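Local coordinates for protein inactive dihydroorotase-like domain (Chaetomium thermophilum, PDB 5NNL) that is an inactive member of the dihydroorotase-like family, with the barrel architecture of the amidohydrolase superfamily but without the family's enzymatic activity, at residues G18-Q32 against V61-F74. Numbering follows the deposited sequence. Where two conformers were deposited one is given.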
# COMPACT_ATOMS: atom_id res chain seq x y z
N GLY A 18 5.11 14.49 -2.28
CA GLY A 18 6.04 15.15 -3.18
C GLY A 18 6.90 14.18 -3.96
O GLY A 18 8.09 14.44 -4.19
N LEU A 19 6.31 13.06 -4.38
CA LEU A 19 7.07 12.05 -5.11
C LEU A 19 7.72 12.63 -6.36
O LEU A 19 8.89 12.36 -6.65
CB LEU A 19 6.16 10.88 -5.48
CG LEU A 19 6.80 9.75 -6.29
CD1 LEU A 19 7.91 9.08 -5.49
CD2 LEU A 19 5.75 8.74 -6.71
N VAL A 20 6.97 13.41 -7.13
CA VAL A 20 7.44 13.95 -8.40
C VAL A 20 7.77 15.44 -8.27
O VAL A 20 7.87 16.14 -9.28
CB VAL A 20 6.42 13.70 -9.52
CG1 VAL A 20 6.39 12.21 -9.87
CG2 VAL A 20 5.03 14.19 -9.14
N THR A 21 7.92 15.94 -7.05
CA THR A 21 8.43 17.29 -6.84
C THR A 21 9.95 17.28 -6.86
O THR A 21 10.59 16.39 -6.31
CB THR A 21 7.93 17.85 -5.50
OG1 THR A 21 6.50 17.89 -5.50
CG2 THR A 21 8.48 19.26 -5.26
N ARG A 22 10.52 18.30 -7.51
CA ARG A 22 11.97 18.42 -7.60
C ARG A 22 12.56 18.61 -6.21
O ARG A 22 12.12 19.48 -5.44
CB ARG A 22 12.33 19.59 -8.50
CG ARG A 22 13.83 19.81 -8.71
CD ARG A 22 14.10 21.23 -9.18
NE ARG A 22 13.90 22.21 -8.11
CZ ARG A 22 14.85 22.95 -7.54
NH1 ARG A 22 16.11 22.87 -7.94
NH2 ARG A 22 14.53 23.79 -6.57
N ASP A 23 13.57 17.80 -5.88
CA ASP A 23 14.32 17.95 -4.63
C ASP A 23 13.41 17.87 -3.42
O ASP A 23 13.52 18.67 -2.48
CB ASP A 23 15.12 19.25 -4.63
CG ASP A 23 16.19 19.27 -5.69
OD1 ASP A 23 16.84 18.22 -5.87
OD2 ASP A 23 16.37 20.32 -6.34
N SER A 24 12.50 16.91 -3.42
CA SER A 24 11.57 16.74 -2.31
C SER A 24 12.09 15.70 -1.34
O SER A 24 12.53 14.62 -1.74
CB SER A 24 10.19 16.34 -2.82
OG SER A 24 9.26 16.36 -1.75
N GLU A 25 12.02 16.03 -0.05
CA GLU A 25 12.42 15.10 1.00
C GLU A 25 11.35 14.06 1.30
O GLU A 25 11.61 13.15 2.10
CB GLU A 25 12.75 15.88 2.28
CG GLU A 25 14.09 15.52 2.92
CD GLU A 25 14.65 16.66 3.76
OE1 GLU A 25 14.30 17.83 3.49
OE2 GLU A 25 15.45 16.39 4.68
N ASP A 26 10.18 14.16 0.68
CA ASP A 26 9.04 13.30 1.03
C ASP A 26 9.40 11.82 0.95
O ASP A 26 9.14 11.07 1.90
CB ASP A 26 7.86 13.61 0.11
CG ASP A 26 7.18 14.93 0.44
OD1 ASP A 26 7.70 15.67 1.30
OD2 ASP A 26 6.12 15.21 -0.16
N LEU A 27 9.96 11.37 -0.17
CA LEU A 27 10.25 9.95 -0.32
C LEU A 27 11.16 9.46 0.80
O LEU A 27 10.87 8.45 1.45
CB LEU A 27 10.89 9.68 -1.69
CG LEU A 27 11.30 8.22 -1.93
CD1 LEU A 27 10.15 7.26 -1.69
CD2 LEU A 27 11.83 8.05 -3.34
N GLN A 28 12.26 10.17 1.06
CA GLN A 28 13.15 9.79 2.15
C GLN A 28 12.39 9.67 3.46
O GLN A 28 12.48 8.65 4.15
CB GLN A 28 14.28 10.82 2.30
CG GLN A 28 15.03 10.69 3.64
CD GLN A 28 16.27 11.56 3.71
OE1 GLN A 28 16.30 12.56 4.43
NE2 GLN A 28 17.31 11.17 2.98
N ARG A 29 11.65 10.71 3.83
CA ARG A 29 10.98 10.72 5.13
C ARG A 29 9.98 9.57 5.24
O ARG A 29 9.81 8.99 6.31
CB ARG A 29 10.30 12.06 5.37
CG ARG A 29 9.51 12.09 6.67
CD ARG A 29 9.53 13.46 7.32
NE ARG A 29 8.47 13.60 8.31
CZ ARG A 29 8.05 14.76 8.80
NH1 ARG A 29 8.59 15.90 8.39
NH2 ARG A 29 7.08 14.79 9.70
N VAL A 30 9.30 9.24 4.13
CA VAL A 30 8.37 8.11 4.16
C VAL A 30 9.11 6.82 4.46
O VAL A 30 8.61 5.95 5.19
CB VAL A 30 7.58 8.03 2.84
CG1 VAL A 30 6.80 6.71 2.74
CG2 VAL A 30 6.62 9.20 2.74
N THR A 31 10.31 6.65 3.90
CA THR A 31 11.10 5.46 4.19
C THR A 31 11.57 5.44 5.64
O THR A 31 11.77 4.37 6.21
CB THR A 31 12.29 5.35 3.25
OG1 THR A 31 13.19 6.45 3.45
CG2 THR A 31 11.83 5.32 1.80
N GLN A 32 11.74 6.62 6.26
CA GLN A 32 12.09 6.68 7.68
C GLN A 32 10.95 6.14 8.53
O GLN A 32 11.14 5.22 9.34
CB GLN A 32 12.41 8.12 8.10
CG GLN A 32 13.61 8.75 7.44
CD GLN A 32 13.82 10.19 7.88
OE1 GLN A 32 13.33 10.61 8.93
NE2 GLN A 32 14.54 10.96 7.07
N VAL A 61 12.45 12.14 -12.03
CA VAL A 61 12.34 13.02 -10.86
C VAL A 61 12.16 12.18 -9.60
O VAL A 61 12.81 12.43 -8.57
CB VAL A 61 11.19 14.02 -11.04
CG1 VAL A 61 11.08 14.94 -9.83
CG2 VAL A 61 11.39 14.84 -12.31
N ALA A 62 11.28 11.18 -9.66
CA ALA A 62 11.11 10.28 -8.52
C ALA A 62 12.42 9.57 -8.19
O ALA A 62 12.78 9.42 -7.02
CB ALA A 62 10.00 9.28 -8.81
N GLN A 63 13.14 9.13 -9.22
CA GLN A 63 14.39 8.41 -9.00
C GLN A 63 15.44 9.32 -8.35
O GLN A 63 16.16 8.90 -7.44
CB GLN A 63 14.92 7.85 -10.32
CG GLN A 63 14.09 6.70 -10.87
CD GLN A 63 14.48 6.31 -12.28
OE1 GLN A 63 14.94 7.14 -13.07
NE2 GLN A 63 14.29 5.04 -12.61
N GLN A 64 15.53 10.57 -8.81
CA GLN A 64 16.48 11.50 -8.21
C GLN A 64 16.19 11.71 -6.73
O GLN A 64 17.11 11.78 -5.91
CB GLN A 64 16.45 12.84 -8.96
CG GLN A 64 17.77 13.20 -9.63
CD GLN A 64 18.18 12.20 -10.70
OE1 GLN A 64 19.32 11.75 -10.73
NE2 GLN A 64 17.24 11.86 -11.58
N ASN A 65 14.91 11.81 -6.37
CA ASN A 65 14.54 12.04 -4.98
C ASN A 65 14.95 10.89 -4.06
O ASN A 65 14.90 11.05 -2.84
CB ASN A 65 13.03 12.27 -4.88
CG ASN A 65 12.63 13.65 -5.36
OD1 ASN A 65 13.36 14.62 -5.17
ND2 ASN A 65 11.47 13.74 -6.00
N SER A 66 15.35 9.75 -4.62
CA SER A 66 15.88 8.65 -3.82
C SER A 66 17.39 8.71 -3.64
O SER A 66 17.93 7.97 -2.81
CB SER A 66 15.52 7.31 -4.47
OG SER A 66 16.38 7.04 -5.57
N LYS A 67 18.08 9.57 -4.40
CA LYS A 67 19.53 9.56 -4.40
C LYS A 67 20.11 10.10 -3.10
O LYS A 67 21.23 9.73 -2.72
CB LYS A 67 20.05 10.35 -5.60
CG LYS A 67 19.70 9.72 -6.94
CD LYS A 67 20.47 8.42 -7.18
CE LYS A 67 19.65 7.39 -7.96
NZ LYS A 67 20.33 6.96 -9.21
N ARG A 68 19.38 10.98 -2.42
CA ARG A 68 19.80 11.46 -1.10
C ARG A 68 19.77 10.37 -0.03
O ARG A 68 20.08 10.67 1.13
CB ARG A 68 18.94 12.64 -0.65
CG ARG A 68 17.49 12.60 -1.11
CD ARG A 68 16.50 13.02 -0.03
NE ARG A 68 16.56 14.44 0.32
CZ ARG A 68 16.22 15.44 -0.49
NH1 ARG A 68 15.82 15.19 -1.74
NH2 ARG A 68 16.30 16.69 -0.06
N GLY A 69 19.40 9.14 -0.37
CA GLY A 69 19.43 8.04 0.58
C GLY A 69 18.08 7.70 1.17
O GLY A 69 17.33 8.59 1.59
N VAL A 70 17.75 6.40 1.21
CA VAL A 70 16.50 5.93 1.79
C VAL A 70 16.83 4.95 2.91
O VAL A 70 17.92 4.38 2.97
CB VAL A 70 15.57 5.28 0.75
CG1 VAL A 70 14.92 6.34 -0.11
CG2 VAL A 70 16.34 4.28 -0.12
N TYR A 71 15.85 4.75 3.79
CA TYR A 71 16.04 3.96 4.99
C TYR A 71 15.29 2.63 4.97
O TYR A 71 15.32 1.90 5.96
CB TYR A 71 15.62 4.78 6.21
CG TYR A 71 16.52 5.98 6.39
CD1 TYR A 71 17.77 5.85 6.98
CD2 TYR A 71 16.13 7.24 5.95
CE1 TYR A 71 18.60 6.94 7.14
CE2 TYR A 71 16.96 8.34 6.10
CZ TYR A 71 18.19 8.18 6.70
OH TYR A 71 19.03 9.27 6.86
N CYS A 72 14.61 2.32 3.87
CA CYS A 72 14.12 0.98 3.59
C CYS A 72 14.27 0.75 2.09
O CYS A 72 14.56 1.68 1.33
CB CYS A 72 12.66 0.81 4.06
SG CYS A 72 11.45 1.80 3.17
N ASP A 73 14.10 -0.49 1.67
CA ASP A 73 14.09 -0.78 0.24
C ASP A 73 12.73 -0.42 -0.36
O ASP A 73 11.72 -0.33 0.34
CB ASP A 73 14.40 -2.26 -0.01
CG ASP A 73 15.81 -2.64 0.42
OD1 ASP A 73 16.65 -1.73 0.56
OD2 ASP A 73 16.07 -3.84 0.61
N PHE A 74 12.72 -0.19 -1.67
CA PHE A 74 11.49 0.28 -2.29
C PHE A 74 11.49 -0.07 -3.77
O PHE A 74 12.53 -0.33 -4.38
CB PHE A 74 11.31 1.79 -2.10
CG PHE A 74 12.23 2.63 -2.93
CD1 PHE A 74 13.51 2.94 -2.49
CD2 PHE A 74 11.81 3.14 -4.15
CE1 PHE A 74 14.36 3.72 -3.26
CE2 PHE A 74 12.65 3.92 -4.92
CZ PHE A 74 13.92 4.21 -4.47
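The Arg68 guanidinium lies with one face under the backbone of Ser24 and Glu25, Glu25 CA sitting over its centre. Gln28 NE2 meets it at the edge, and the Gln28 amide stands almost perpendicular to it. The Tyr71 ring has Thr31 OG1 and Gln28 CG at its edge. Gln32 CG approaches the ring obliquely, 3.3 Å from Tyr71 CD2. Gln28 is extended, with CG trans to the backbone N (chi1 165°), and this carries Gln28 NE2 to Gly69 O at 2.9 Å in a nearly straight bond. Tyr71 N donates to Thr31 OG1 at 3.2 Å. In this amidohydrolase-type barrel, helix 26-37 and the loop before it pack against the C-terminal part of helix 56-64 and the connection to strand 73-79. Leu27 CD2 lies 3.9 Å from Ser66 CB, and Leu27 also touches Ile44 of strand 39-44. The buried Asn65 amide binds the loop with both its ends. Asn65 ND2 donates to Thr21 O at 2.8 Å and to Leu19 O at 3.0 Å, both acceptors near the amide plane. Asn65 OD1 accepts from Ser24 N at 3.0 Å, the donor standing well above the carbonyl plane.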